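Local coordinates for protein dihydrodipicolinate synthase (Bacteroides thetaiotaomicron, PDB 4XKY) that probably forms a Schiff base with pyruvate and catalyses aldolase-type carbon-carbon bond formation or cleavage, as in the dihydrodipicolinate synthase and N-acetylneuraminate lyase family, at residues A[160-173]-A[185-199]. Sequence-based numbering, arbitrary orientation.
Sequences VIGFKDSSANTVYF and DFSMLVGPEEIMAES
The F186 ring has G162 over one face, CA lying 3.7 Å from the F186 ring centroid and 17° off the normal, a CH-pi contact with the backbone. The carbonyl O of V160 and, in the ring plane, SD of M188 come to the edge of this ring, and CB of F163 approaches CE2 of F186 obliquely at 3.5 Å. F173 is sandwiched: the methyl CE of M188 meets one face, 4.0 Å from CZ of F173, while CG1 of V190, in one of two modelled conformers, sits over the other, 3.5 Å from the F173 ring centroid. The bent M188 chain (chi2 -74°) also carries SD to 3.9 Å from CD2 of F163, an oblique Met-aromatic contact; one thioether thus touches F163, F173 and F186.

Beneath these groups strands 160-165 and 187-190 run parallel, 18° apart. Five backbone bonds alternate across them, with I161, F163 and D165 each engaged; L189 N to F163 O measures 2.8 Å. The backbone of K164 instead pairs with strand 133-137, on the other side of its strand. Beyond the strand end, in one of two modelled conformers of S167, its N reaches OD1 of D165 at 3.1 Å from above the carboxylate plane, forming an Asx turn, and its OG meets OD2 on the syn side. Further on, the methyls of T170 and I195 meet tip to tip, CG2 to CD1 at 3.8 Å.

This is a right-handed beta-alpha-beta unit of a TIM barrel. F163, M188, D165 and V190 share the face packed by helices 148-154 and 170-180; K164 and L189 project from the opposite face. Bonds from F163 and D165 on one side and K164 on the other fix the strand locally, consistent with holding K164, the predicted Schiff-base lysine, near Y136, a predicted proton donor/acceptor, and V208, predicted to bind pyruvate.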
ATOM      1  N   VAL A 160      19.780  -0.533 -25.113  1.00 38.66           N
ATOM      2  CA  VAL A 160      19.224   0.169 -23.955  1.00 37.89           C
ATOM      3  C   VAL A 160      20.115   1.382 -23.669  1.00 37.70           C
ATOM      4  O   VAL A 160      21.289   1.221 -23.368  1.00 38.16           O
ATOM      5  CB  VAL A 160      19.162  -0.776 -22.726  1.00 39.32           C
ATOM      6  CG1 VAL A 160      18.536  -0.090 -21.524  1.00 38.48           C
ATOM      7  CG2 VAL A 160      18.343  -2.012 -23.040  1.00 40.29           C
ATOM      8  N   ILE A 161      19.591   2.600 -23.791  1.00 36.38           N
ATOM      9  CA  ILE A 161      20.477   3.787 -23.743  1.00 37.30           C
ATOM     10  C   ILE A 161      20.178   4.748 -22.605  1.00 36.53           C
ATOM     11  O   ILE A 161      20.864   5.737 -22.433  1.00 36.93           O
ATOM     12  CB  ILE A 161      20.490   4.576 -25.080  1.00 37.19           C
ATOM     13  CG1 ILE A 161      19.088   5.040 -25.477  1.00 37.20           C
ATOM     14  CG2 ILE A 161      21.103   3.721 -26.176  1.00 39.11           C
ATOM     15  CD1 ILE A 161      19.015   5.914 -26.732  1.00 37.04           C
ATOM     16  N   GLY A 162      19.161   4.476 -21.809  1.00 36.10           N
ATOM     17  CA  GLY A 162      18.866   5.396 -20.743  1.00 34.82           C
ATOM     18  C   GLY A 162      17.820   4.929 -19.777  1.00 34.53           C
ATOM     19  O   GLY A 162      17.292   3.825 -19.896  1.00 34.70           O
ATOM     20  N   PHE A 163      17.545   5.808 -18.825  1.00 33.65           N
ATOM     21  CA  PHE A 163      16.660   5.544 -17.723  1.00 35.79           C
ATOM     22  C   PHE A 163      15.985   6.857 -17.324  1.00 36.44           C
ATOM     23  O   PHE A 163      16.647   7.904 -17.241  1.00 34.76           O
ATOM     24  CB  PHE A 163      17.489   4.976 -16.571  1.00 37.25           C
ATOM     25  CG  PHE A 163      16.732   4.811 -15.277  1.00 37.57           C
ATOM     26  CD1 PHE A 163      15.908   3.716 -15.078  1.00 37.51           C
ATOM     27  CD2 PHE A 163      16.879   5.726 -14.245  1.00 37.81           C
ATOM     28  CE1 PHE A 163      15.206   3.556 -13.894  1.00 38.33           C
ATOM     29  CE2 PHE A 163      16.194   5.557 -13.048  1.00 38.16           C
ATOM     30  CZ  PHE A 163      15.352   4.474 -12.876  1.00 37.16           C
ATOM     31  N   LYS A 164      14.673   6.790 -17.110  1.00 36.77           N
ATOM     32  CA  LYS A 164      13.834   7.914 -16.678  1.00 39.00           C
ATOM     33  C   LYS A 164      13.196   7.468 -15.365  1.00 38.28           C
ATOM     34  O   LYS A 164      12.618   6.382 -15.292  1.00 40.02           O
ATOM     35  CB  LYS A 164      12.746   8.202 -17.732  1.00 43.26           C
ATOM     36  CG  LYS A 164      11.793   9.350 -17.401  1.00 48.41           C
ATOM     37  CD  LYS A 164      10.414   9.292 -18.089  1.00 52.06           C
ATOM     38  CE  LYS A 164       9.303   9.752 -17.120  1.00 56.41           C
ATOM     39  NZ  LYS A 164       8.252  10.735 -17.563  1.00 56.70           N
ATOM     40  N   ASP A 165      13.317   8.291 -14.330  1.00 37.77           N
ATOM     41  CA  ASP A 165      12.675   8.032 -13.038  1.00 37.65           C
ATOM     42  C   ASP A 165      11.595   9.056 -12.753  1.00 37.92           C
ATOM     43  O   ASP A 165      11.861  10.253 -12.708  1.00 39.21           O
ATOM     44  CB  ASP A 165      13.680   8.079 -11.881  1.00 38.75           C
ATOM     45  CG  ASP A 165      13.060   7.627 -10.550  1.00 39.65           C
ATOM     46  OD1 ASP A 165      12.127   6.807 -10.588  1.00 39.44           O
ATOM     47  OD2 ASP A 165      13.488   8.093  -9.470  1.00 42.36           O
ATOM     48  N   SER A 166      10.382   8.564 -12.553  1.00 39.45           N
ATOM     49  CA  SER A 166       9.239   9.387 -12.176  1.00 43.45           C
ATOM     50  C   SER A 166       8.820   9.220 -10.698  1.00 42.41           C
ATOM     51  O   SER A 166       7.864   9.842 -10.273  1.00 45.54           O
ATOM     52  CB  SER A 166       8.056   9.066 -13.099  1.00 45.59           C
ATOM     53  OG  SER A 166       8.235   9.705 -14.356  1.00 52.71           O
ATOM     54  N   SER A 167       9.528   8.410  -9.875  0.50 41.25           N
ATOM     55  CA  SER A 167       9.086   8.064  -8.464  0.50 39.71           C
ATOM     56  C   SER A 167       9.038   9.237  -7.483  0.50 38.40           C
ATOM     57  O   SER A 167       8.192   9.275  -6.550  0.50 35.66           O
ATOM     58  CB  SER A 167       9.985   6.987  -7.815  0.50 41.07           C
ATOM     59  OG  SER A 167      11.345   7.418  -7.705  0.50 41.94           O
ATOM     60  N   ALA A 168       9.971  10.170  -7.682  0.50 36.79           N
ATOM     61  CA  ALA A 168      10.109  11.358  -6.834  0.50 38.11           C
ATOM     62  C   ALA A 168      10.982  11.090  -5.581  0.50 39.47           C
ATOM     63  O   ALA A 168      11.136  11.956  -4.712  0.50 41.81           O
ATOM     64  CB  ALA A 168       8.735  11.883  -6.441  0.50 37.77           C
ATOM     65  N   ASN A 169      11.520   9.870  -5.508  1.00 40.21           N
ATOM     66  CA  ASN A 169      12.433   9.379  -4.474  1.00 39.23           C
ATOM     67  C   ASN A 169      13.893   9.533  -4.878  1.00 38.35           C
ATOM     68  O   ASN A 169      14.412   8.746  -5.676  1.00 38.13           O
ATOM     69  CB  ASN A 169      12.145   7.909  -4.185  1.00 37.28           C
ATOM     70  CG  ASN A 169      13.025   7.360  -3.076  1.00 37.68           C
ATOM     71  OD1 ASN A 169      14.168   7.762  -2.935  1.00 38.84           O
ATOM     72  ND2 ASN A 169      12.493   6.462  -2.275  1.00 36.18           N
ATOM     73  N   THR A 170      14.558  10.537  -4.314  1.00 38.17           N
ATOM     74  CA  THR A 170      15.913  10.869  -4.734  1.00 39.84           C
ATOM     75  C   THR A 170      17.007  10.073  -4.048  1.00 38.46           C
ATOM     76  O   THR A 170      18.134  10.070  -4.520  1.00 40.30           O
ATOM     77  CB  THR A 170      16.208  12.385  -4.613  1.00 42.48           C
ATOM     78  OG1 THR A 170      15.487  12.916  -3.500  1.00 47.43           O
ATOM     79  CG2 THR A 170      15.773  13.095  -5.881  1.00 43.04           C
ATOM     80  N   VAL A 171      16.685   9.384  -2.963  1.00 37.45           N
ATOM     81  CA  VAL A 171      17.599   8.394  -2.406  1.00 38.19           C
ATOM     82  C   VAL A 171      17.777   7.298  -3.453  1.00 37.96           C
ATOM     83  O   VAL A 171      18.892   6.901  -3.792  1.00 36.43           O
ATOM     84  CB  VAL A 171      17.033   7.752  -1.127  1.00 38.58           C
ATOM     85  CG1 VAL A 171      17.858   6.534  -0.703  1.00 38.83           C
ATOM     86  CG2 VAL A 171      16.996   8.782  -0.014  1.00 40.00           C
ATOM     87  N   TYR A 172      16.644   6.813  -3.950  1.00 38.33           N
ATOM     88  CA  TYR A 172      16.634   5.774  -4.987  1.00 37.72           C
ATOM     89  C   TYR A 172      17.340   6.271  -6.245  1.00 35.46           C
ATOM     90  O   TYR A 172      18.188   5.576  -6.787  1.00 35.79           O
ATOM     91  CB  TYR A 172      15.209   5.320  -5.308  1.00 37.49           C
ATOM     92  CG  TYR A 172      15.114   4.483  -6.564  1.00 38.17           C
ATOM     93  CD1 TYR A 172      15.466   3.140  -6.543  1.00 38.50           C
ATOM     94  CD2 TYR A 172      14.697   5.041  -7.777  1.00 37.03           C
ATOM     95  CE1 TYR A 172      15.389   2.363  -7.681  1.00 39.34           C
ATOM     96  CE2 TYR A 172      14.602   4.257  -8.928  1.00 39.08           C
ATOM     97  CZ  TYR A 172      14.956   2.924  -8.875  1.00 39.66           C
ATOM     98  OH  TYR A 172      14.895   2.133 -10.007  1.00 43.29           O
ATOM     99  N   PHE A 173      17.041   7.484  -6.684  1.00 35.09           N
ATOM    100  CA  PHE A 173      17.681   7.994  -7.898  1.00 34.46           C
ATOM    101  C   PHE A 173      19.209   8.080  -7.777  1.00 35.47           C
ATOM    102  O   PHE A 173      19.916   7.765  -8.725  1.00 35.82           O
ATOM    103  CB  PHE A 173      17.139   9.356  -8.309  1.00 33.85           C
ATOM    104  CG  PHE A 173      17.589   9.786  -9.685  1.00 33.57           C
ATOM    105  CD1 PHE A 173      16.945   9.313 -10.823  1.00 33.43           C
ATOM    106  CD2 PHE A 173      18.689  10.618  -9.847  1.00 33.97           C
ATOM    107  CE1 PHE A 173      17.357   9.710 -12.098  1.00 34.85           C
ATOM    108  CE2 PHE A 173      19.114  11.007 -11.110  1.00 33.80           C
ATOM    109  CZ  PHE A 173      18.453  10.543 -12.243  1.00 33.78           C
ATOM    110  N   ASP A 185      27.818   7.547 -20.766  1.00 50.09           N
ATOM    111  CA  ASP A 185      26.990   7.639 -21.978  1.00 51.33           C
ATOM    112  C   ASP A 185      25.500   7.290 -21.799  1.00 47.49           C
ATOM    113  O   ASP A 185      24.702   7.567 -22.689  1.00 49.26           O
ATOM    114  CB  ASP A 185      27.540   6.706 -23.062  1.00 54.34           C
ATOM    115  CG  ASP A 185      28.796   7.230 -23.723  1.00 57.62           C
ATOM    116  OD1 ASP A 185      29.201   8.390 -23.476  1.00 59.78           O
ATOM    117  OD2 ASP A 185      29.368   6.455 -24.516  1.00 60.96           O
ATOM    118  N   PHE A 186      25.160   6.648 -20.683  1.00 44.20           N
ATOM    119  CA  PHE A 186      23.814   6.155 -20.388  1.00 41.52           C
ATOM    120  C   PHE A 186      23.028   7.274 -19.783  1.00 39.08           C
ATOM    121  O   PHE A 186      23.431   7.826 -18.770  1.00 37.66           O
ATOM    122  CB  PHE A 186      23.908   5.005 -19.380  1.00 41.52           C
ATOM    123  CG  PHE A 186      22.588   4.347 -19.039  1.00 41.02           C
ATOM    124  CD1 PHE A 186      22.064   3.335 -19.839  1.00 41.28           C
ATOM    125  CD2 PHE A 186      21.914   4.687 -17.881  1.00 40.31           C
ATOM    126  CE1 PHE A 186      20.875   2.707 -19.505  1.00 40.10           C
ATOM    127  CE2 PHE A 186      20.725   4.055 -17.530  1.00 40.06           C
ATOM    128  CZ  PHE A 186      20.206   3.062 -18.346  1.00 39.92           C
ATOM    129  N   SER A 187      21.903   7.608 -20.399  1.00 38.16           N
ATOM    130  CA  SER A 187      21.241   8.864 -20.107  1.00 38.71           C
ATOM    131  C   SER A 187      20.368   8.647 -18.866  1.00 37.62           C
ATOM    132  O   SER A 187      19.587   7.697 -18.803  1.00 37.37           O
ATOM    133  CB  SER A 187      20.458   9.343 -21.334  1.00 38.56           C
ATOM    134  OG  SER A 187      19.697  10.487 -21.028  1.00 41.45           O
ATOM    135  N   MET A 188      20.572   9.490 -17.857  1.00 36.54           N
ATOM    136  CA  MET A 188      19.842   9.428 -16.584  1.00 36.02           C
ATOM    137  C   MET A 188      18.957  10.675 -16.452  1.00 34.53           C
ATOM    138  O   MET A 188      19.467  11.795 -16.266  1.00 35.08           O
ATOM    139  CB  MET A 188      20.797   9.354 -15.388  1.00 37.60           C
ATOM    140  CG  MET A 188      21.641   8.081 -15.288  1.00 38.92           C
ATOM    141  SD  MET A 188      20.641   6.683 -14.755  1.00 39.89           S
ATOM    142  CE  MET A 188      20.370   7.159 -13.052  1.00 39.75           C
ATOM    143  N   LEU A 189      17.643  10.459 -16.522  1.00 32.49           N
ATOM    144  CA  LEU A 189      16.649  11.529 -16.553  1.00 33.09           C
ATOM    145  C   LEU A 189      15.660  11.489 -15.383  1.00 32.75           C
ATOM    146  O   LEU A 189      15.281  10.414 -14.899  1.00 33.34           O
ATOM    147  CB  LEU A 189      15.880  11.466 -17.870  1.00 31.77           C
ATOM    148  CG  LEU A 189      16.725  11.398 -19.143  1.00 32.40           C
ATOM    149  CD1 LEU A 189      15.851  11.041 -20.344  1.00 32.35           C
ATOM    150  CD2 LEU A 189      17.485  12.698 -19.382  1.00 32.33           C
ATOM    151  N   VAL A 190      15.260  12.667 -14.902  0.50 33.46           N
ATOM    152  CA  VAL A 190      14.268  12.772 -13.821  0.50 33.22           C
ATOM    153  C   VAL A 190      13.005  13.448 -14.337  0.50 33.77           C
ATOM    154  O   VAL A 190      13.066  14.488 -14.991  0.50 33.84           O
ATOM    155  CB  VAL A 190      14.796  13.575 -12.615  0.50 33.61           C
ATOM    156  CG1 VAL A 190      15.704  12.711 -11.751  0.50 34.44           C
ATOM    157  CG2 VAL A 190      15.526  14.819 -13.089  0.50 33.45           C
ATOM    158  N   GLY A 191      11.863  12.851 -14.025  1.00 34.68           N
ATOM    159  CA  GLY A 191      10.566  13.325 -14.503  1.00 33.73           C
ATOM    160  C   GLY A 191      10.103  14.557 -13.767  1.00 33.99           C
ATOM    161  O   GLY A 191       9.864  15.593 -14.384  1.00 36.35           O
ATOM    162  N   PRO A 192       9.968  14.454 -12.440  1.00 32.60           N
ATOM    163  CA  PRO A 192       9.320  15.522 -11.706  1.00 32.07           C
ATOM    164  C   PRO A 192      10.121  16.792 -11.711  1.00 31.85           C
ATOM    165  O   PRO A 192      11.283  16.778 -11.320  1.00 34.21           O
ATOM    166  CB  PRO A 192       9.204  14.951 -10.293  1.00 32.71           C
ATOM    167  CG  PRO A 192       9.128  13.491 -10.521  1.00 33.12           C
ATOM    168  CD  PRO A 192      10.117  13.250 -11.611  1.00 32.42           C
ATOM    169  N   GLU A 193       9.493  17.888 -12.140  1.00 31.44           N
ATOM    170  CA  GLU A 193      10.225  19.125 -12.386  1.00 31.94           C
ATOM    171  C   GLU A 193      10.718  19.796 -11.121  1.00 32.24           C
ATOM    172  O   GLU A 193      11.692  20.542 -11.176  1.00 30.62           O
ATOM    173  CB  GLU A 193       9.417  20.113 -13.256  1.00 33.52           C
ATOM    174  CG  GLU A 193       8.119  20.648 -12.655  1.00 34.27           C
ATOM    175  CD  GLU A 193       7.045  20.931 -13.706  1.00 35.22           C
ATOM    176  OE1 GLU A 193       6.389  21.988 -13.637  1.00 35.27           O
ATOM    177  OE2 GLU A 193       6.849  20.090 -14.605  1.00 36.32           O
ATOM    178  N   GLU A 194      10.058  19.529  -9.987  1.00 31.43           N
ATOM    179  CA  GLU A 194      10.419  20.174  -8.731  1.00 32.06           C
ATOM    180  C   GLU A 194      11.844  19.781  -8.254  1.00 32.91           C
ATOM    181  O   GLU A 194      12.465  20.496  -7.490  1.00 32.95           O
ATOM    182  CB  GLU A 194       9.359  19.873  -7.664  1.00 33.04           C
ATOM    183  CG  GLU A 194       7.959  20.418  -8.011  1.00 33.18           C
ATOM    184  CD  GLU A 194       7.100  19.440  -8.780  1.00 33.87           C
ATOM    185  OE1 GLU A 194       7.636  18.428  -9.321  1.00 31.40           O
ATOM    186  OE2 GLU A 194       5.875  19.684  -8.819  1.00 37.30           O
ATOM    187  N   ILE A 195      12.374  18.667  -8.751  1.00 32.83           N
ATOM    188  CA  ILE A 195      13.682  18.181  -8.319  1.00 32.43           C
ATOM    189  C   ILE A 195      14.688  18.057  -9.472  1.00 32.00           C
ATOM    190  O   ILE A 195      15.727  17.393  -9.330  1.00 30.11           O
ATOM    191  CB  ILE A 195      13.561  16.812  -7.631  1.00 32.23           C
ATOM    192  CG1 ILE A 195      12.852  15.796  -8.539  1.00 33.58           C
ATOM    193  CG2 ILE A 195      12.865  16.978  -6.302  1.00 33.22           C
ATOM    194  CD1 ILE A 195      12.970  14.353  -8.074  1.00 33.63           C
ATOM    195  N   MET A 196      14.372  18.686 -10.596  1.00 30.95           N
ATOM    196  CA  MET A 196      15.262  18.679 -11.750  1.00 32.95           C
ATOM    197  C   MET A 196      16.545  19.406 -11.425  1.00 33.03           C
ATOM    198  O   MET A 196      17.632  18.914 -11.730  1.00 33.23           O
ATOM    199  CB  MET A 196      14.594  19.350 -12.951  1.00 34.17           C
ATOM    200  CG  MET A 196      15.404  19.362 -14.240  1.00 34.90           C
ATOM    201  SD  MET A 196      16.337  20.906 -14.482  1.00 38.26           S
ATOM    202  CE  MET A 196      15.046  22.104 -14.794  1.00 37.51           C
ATOM    203  N   ALA A 197      16.420  20.598 -10.846  1.00 33.85           N
ATOM    204  CA  ALA A 197      17.591  21.416 -10.559  1.00 35.54           C
ATOM    205  C   ALA A 197      18.534  20.690  -9.609  1.00 36.33           C
ATOM    206  O   ALA A 197      19.745  20.652  -9.831  1.00 35.52           O
ATOM    207  CB  ALA A 197      17.188  22.756  -9.976  1.00 36.70           C
ATOM    208  N   GLU A 198      17.989  20.075  -8.563  1.00 35.88           N
ATOM    209  CA  GLU A 198      18.878  19.462  -7.597  1.00 37.72           C
ATOM    210  C   GLU A 198      19.507  18.189  -8.188  1.00 36.03           C
ATOM    211  O   GLU A 198      20.671  17.900  -7.935  1.00 36.37           O
ATOM    212  CB  GLU A 198      18.173  19.229  -6.270  1.00 39.47           C
ATOM    213  CG  GLU A 198      17.313  17.994  -6.201  1.00 40.56           C
ATOM    214  CD  GLU A 198      16.444  18.019  -4.959  1.00 44.07           C
ATOM    215  OE1 GLU A 198      16.564  17.092  -4.119  1.00 48.41           O
ATOM    216  OE2 GLU A 198      15.663  18.985  -4.823  1.00 43.06           O
ATOM    217  N   SER A 199      18.752  17.458  -9.002  1.00 34.01           N
ATOM    218  CA  SER A 199      19.276  16.241  -9.608  1.00 34.35           C
ATOM    219  C   SER A 199      20.336  16.603 -10.639  1.00 34.74           C
ATOM    220  O   SER A 199      21.371  15.954 -10.705  1.00 32.95           O
ATOM    221  CB  SER A 199      18.166  15.430 -10.259  1.00 34.82           C
ATOM    222  OG  SER A 199      17.085  15.221  -9.361  1.00 34.77           O
TER
HETATM  223  O   HOH W   1      22.673   6.967 -23.956  1.00 46.23           O